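Local coordinates for protein nickel-dependent hydrogenase large subunit (Allochromatium vinosum, PDB 3MYR) that forms the large subunit of a heterodimeric [NiFe] hydrogenase, carrying the nickel-iron centre that oxidises molecular hydrogen, with the electrons going on to an acceptor, at residues Y335-G338 / N339-L343; T400-D403 / Q404-E407. All coordinates share one frame; numbering follows the deposited sequence.

Contact 1. Residues Y335-G338 / N339-L343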
loop_
_atom_site.group_PDB
_atom_site.type_symbol
_atom_site.label_atom_id
_atom_site.label_comp_id
_atom_site.label_asym_id
_atom_site.label_seq_id
_atom_site.Cartn_x
_atom_site.Cartn_y
_atom_site.Cartn_z
ATOM N N TYR B 335 19.724 -11.159 17.146
ATOM C CA TYR B 335 18.893 -11.517 18.287
ATOM C C TYR B 335 19.831 -11.771 19.472
ATOM O O TYR B 335 20.756 -12.574 19.382
ATOM C CB TYR B 335 18.115 -12.827 18.026
ATOM C CG TYR B 335 16.844 -12.745 17.213
ATOM C CD1 TYR B 335 16.322 -11.510 16.775
ATOM C CD2 TYR B 335 16.155 -13.924 16.855
ATOM C CE1 TYR B 335 15.147 -11.455 16.014
ATOM C CE2 TYR B 335 14.973 -13.869 16.110
ATOM C CZ TYR B 335 14.478 -12.624 15.718
ATOM O OH TYR B 335 13.306 -12.565 15.049
ATOM N N SER B 336 19.533 -11.156 20.608
ATOM C CA SER B 336 20.296 -11.376 21.832
ATOM C C SER B 336 20.158 -12.803 22.319
ATOM O O SER B 336 21.021 -13.273 23.027
ATOM C CB SER B 336 19.832 -10.395 22.925
ATOM O OG SER B 336 18.529 -10.726 23.294
ATOM N N VAL B 337 19.109 -13.527 21.919
ATOM C CA VAL B 337 19.008 -14.933 22.346
ATOM C C VAL B 337 19.800 -15.858 21.429
ATOM O O VAL B 337 19.872 -17.056 21.681
ATOM C CB VAL B 337 17.533 -15.397 22.503
ATOM C CG1 VAL B 337 16.807 -14.559 23.633
ATOM C CG2 VAL B 337 16.766 -15.247 21.165
ATOM N N GLY B 338 20.397 -15.322 20.358
ATOM C CA GLY B 338 21.073 -16.183 19.382
ATOM C C GLY B 338 20.335 -16.160 18.058
ATOM O O GLY B 338 19.098 -16.196 18.035
ATOM N N ASN B 339 21.095 -16.012 16.965
ATOM C CA ASN B 339 20.537 -15.779 15.623
ATOM C C ASN B 339 19.928 -16.984 14.957
ATOM O O ASN B 339 19.427 -16.912 13.840
ATOM C CB ASN B 339 21.590 -15.166 14.712
ATOM C CG ASN B 339 22.016 -13.797 15.189
ATOM O OD1 ASN B 339 21.280 -13.116 15.953
ATOM N ND2 ASN B 339 23.260 -13.429 14.855
ATOM N N ASP B 340 19.936 -18.091 15.671
ATOM C CA ASP B 340 19.279 -19.310 15.221
ATOM C C ASP B 340 17.912 -19.542 15.909
ATOM O O ASP B 340 17.199 -20.449 15.540
ATOM C CB ASP B 340 20.226 -20.520 15.413
ATOM C CG ASP B 340 20.602 -20.762 16.913
ATOM O OD1 ASP B 340 21.057 -21.905 17.239
ATOM O OD2 ASP B 340 20.511 -19.818 17.760
ATOM N N ARG B 341 17.535 -18.711 16.877
ATOM C CA ARG B 341 16.274 -18.884 17.579
ATOM C C ARG B 341 15.132 -18.143 16.909
ATOM O O ARG B 341 15.351 -17.146 16.230
ATOM C CB ARG B 341 16.398 -18.316 18.976
ATOM C CG ARG B 341 17.546 -18.902 19.811
ATOM C CD ARG B 341 17.420 -20.386 19.984
ATOM N NE ARG B 341 16.633 -20.670 21.185
ATOM C CZ ARG B 341 16.515 -21.881 21.748
ATOM N NH1 ARG B 341 15.777 -22.030 22.853
ATOM N NH2 ARG B 341 17.123 -22.948 21.203
ATOM N N GLY B 342 13.905 -18.625 17.089
ATOM C CA GLY B 342 12.733 -17.952 16.538
ATOM C C GLY B 342 12.157 -17.130 17.691
ATOM O O GLY B 342 12.188 -17.586 18.827
ATOM N N LEU B 343 11.693 -15.899 17.448
ATOM C CA LEU B 343 11.024 -15.125 18.518
ATOM C C LEU B 343 9.548 -14.951 18.241
ATOM O O LEU B 343 9.195 -14.468 17.151
ATOM C CB LEU B 343 11.675 -13.745 18.690
ATOM C CG LEU B 343 13.058 -13.823 19.351
ATOM C CD1 LEU B 343 13.741 -12.444 19.337
ATOM C CD2 LEU B 343 13.058 -14.506 20.836
#
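Leu343 lays its CD1 methyl over the centre of the Tyr335 ring, a CH-pi contact with CD1 3.5 Å from the ring centroid and almost exactly on the ring normal. The other methyl of the same leucine, CD2, packs 3.8 Å from Val337 CG2, which also touches Arg341 CB. At the edge of the tyrosine ring, in its plane, the carbonyl oxygen Arg341 O stands 3.3 Å from Tyr335 CE2. Two hydrogen bonds accompany this packing. Asn339 turns its amide back along the chain, CG anti to its own carbonyl carbon (chi1 -64°), and OD1 accepts a straight hydrogen bond of 2.8 Å from Tyr335 N. Arg341 N reaches Gly338 O at 3.2 Å and closes the second of two successive type I turns that share Gly338, whose positive phi of 113° suits glycine. With an alanine in place of Tyr335, Leu343 CD1 would probably lose the ring face it rests on, and Glu326 O its hydroxyl partner. The double turn lies in the long loop between strands 324-327 and 378-381, tied to strand 324-327 by the Tyr335 hydroxyl and the Leu343 backbone, both bonded to Glu326.

Contact 2. Residues T400-D403 / Q404-E407; sequences TGHD and QARE
A Schellman motif and an N-cap follow each other directly in this helix-to-helix corner, where helix 390-399 ends and helix 403-416 begins. Gly401, with its positive phi, is the C-prime residue of the first helix, and His402 holds the N-cap position of the second. Across the corner, Arg406 N donates to His402 O at 3.0 Å, in the carbonyl plane, while Glu407 N donates to Asp403 O at 3.0 Å; these are the opening i to i+4 bonds of the helix. The His402 ring swings forward along the new helix because CG lies anti to the backbone N (chi1 180°). Its edge then faces the first turn: CD2 is 3.0 Å from Ala405 N and 3.4 Å from Ala405 CB. Gln404 runs beside it, pointing the same way, with amide and imidazole planes only 16° apart and Gln404 CB 3.7 Å from His402 NE2. Gln404 NE2 is hydrogen-bonded to Asp442 OD1 on helix 426-456, and Ile439 of that helix touches the side chains of His402, Gln404 and Ala405. On another side, the bent Arg406 chain brings NE to 3.5 Å from Gly401 CA, and its guanidinium makes a cation-pi contact with Tyr398 of the preceding helix. Backbone bonding therefore starts the helix, the imidazole meets its first turn through a carbon edge, by van der Waals contact, and the arginine's charge is directed back to the helix just ended.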
loop_
_atom_site.group_PDB
_atom_site.type_symbol
_atom_site.label_atom_id
_atom_site.label_comp_id
_atom_site.label_asym_id
_atom_site.label_seq_id
_atom_site.Cartn_x
_atom_site.Cartn_y
_atom_site.Cartn_z
ATOM N N THR B 400 -14.554 -24.174 4.505
ATOM C CA THR B 400 -15.517 -24.047 5.611
ATOM C C THR B 400 -16.950 -23.922 5.071
ATOM O O THR B 400 -17.849 -23.514 5.806
ATOM C CB THR B 400 -15.227 -22.813 6.540
ATOM O OG1 THR B 400 -15.155 -21.598 5.773
ATOM C CG2 THR B 400 -13.879 -22.960 7.250
ATOM N N GLY B 401 -17.170 -24.191 3.783
ATOM C CA GLY B 401 -18.554 -24.221 3.317
ATOM C C GLY B 401 -19.219 -22.856 3.085
ATOM O O GLY B 401 -20.431 -22.776 3.089
ATOM N N HIS B 402 -18.447 -21.791 2.835
ATOM C CA HIS B 402 -19.051 -20.487 2.463
ATOM C C HIS B 402 -19.720 -20.636 1.112
ATOM O O HIS B 402 -19.020 -20.970 0.126
ATOM C CB HIS B 402 -18.000 -19.363 2.448
ATOM C CG HIS B 402 -18.536 -17.998 2.078
ATOM N ND1 HIS B 402 -18.873 -17.033 3.023
ATOM C CD2 HIS B 402 -18.728 -17.416 0.874
ATOM C CE1 HIS B 402 -19.294 -15.939 2.407
ATOM N NE2 HIS B 402 -19.210 -16.145 1.102
ATOM N N ASP B 403 -21.041 -20.380 1.037
ATOM C CA ASP B 403 -21.788 -20.795 -0.154
ATOM C C ASP B 403 -21.379 -20.002 -1.388
ATOM O O ASP B 403 -21.212 -20.560 -2.475
ATOM C CB ASP B 403 -23.288 -20.658 0.032
ATOM C CG ASP B 403 -23.912 -21.852 0.805
ATOM O OD1 ASP B 403 -23.350 -22.978 0.880
ATOM O OD2 ASP B 403 -25.005 -21.643 1.328
ATOM N N GLN B 404 -21.296 -18.687 -1.241
ATOM C CA GLN B 404 -20.968 -17.875 -2.388
ATOM C C GLN B 404 -19.536 -18.194 -2.887
ATOM O O GLN B 404 -19.339 -18.345 -4.104
ATOM C CB GLN B 404 -21.106 -16.384 -2.054
ATOM C CG GLN B 404 -20.709 -15.471 -3.181
ATOM C CD GLN B 404 -20.814 -13.999 -2.802
ATOM O OE1 GLN B 404 -20.697 -13.638 -1.617
ATOM N NE2 GLN B 404 -21.054 -13.155 -3.791
ATOM N N ALA B 405 -18.575 -18.343 -1.957
ATOM C CA ALA B 405 -17.204 -18.674 -2.346
ATOM C C ALA B 405 -17.148 -20.003 -3.088
ATOM O O ALA B 405 -16.414 -20.154 -4.068
ATOM C CB ALA B 405 -16.261 -18.698 -1.127
ATOM N N ARG B 406 -17.933 -20.973 -2.637
ATOM C CA ARG B 406 -17.943 -22.264 -3.247
ATOM C C ARG B 406 -18.482 -22.117 -4.689
ATOM O O ARG B 406 -17.971 -22.723 -5.624
ATOM C CB ARG B 406 -18.911 -23.135 -2.467
ATOM C CG ARG B 406 -18.403 -24.458 -2.100
ATOM C CD ARG B 406 -17.742 -24.356 -0.762
ATOM N NE ARG B 406 -18.137 -25.456 0.114
ATOM C CZ ARG B 406 -17.668 -26.705 0.060
ATOM N NH1 ARG B 406 -18.126 -27.583 0.947
ATOM N NH2 ARG B 406 -16.800 -27.099 -0.886
ATOM N N GLU B 407 -19.561 -21.371 -4.847
ATOM C CA GLU B 407 -20.177 -21.155 -6.155
ATOM C C GLU B 407 -19.201 -20.453 -7.103
ATOM O O GLU B 407 -19.069 -20.827 -8.247
ATOM C CB GLU B 407 -21.356 -20.246 -5.955
ATOM C CG GLU B 407 -22.490 -20.199 -6.993
ATOM C CD GLU B 407 -23.794 -19.544 -6.370
ATOM O OE1 GLU B 407 -24.909 -20.128 -6.504
ATOM O OE2 GLU B 407 -23.708 -18.460 -5.702
#

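Contacts 1 and 2 follow in series along the chain, but they are separate in space: their centres lie 41 Å apart, their nearest atoms about 27 Å, and they do not touch. Contact 1 is the more peripheral, centred 29 Å from the centre of the chain against 21 Å for contact 2. It is also the one near a metal, the Tyr335 side chain lying about 8 Å from the bound magnesium ion and about 9 Å from the side chain of its ligand Glu42, too far for direct coordination. Contact 2 lies away from the metal and cofactor sites and joins helices. One shapes a loop, the other the junction between two successive helices.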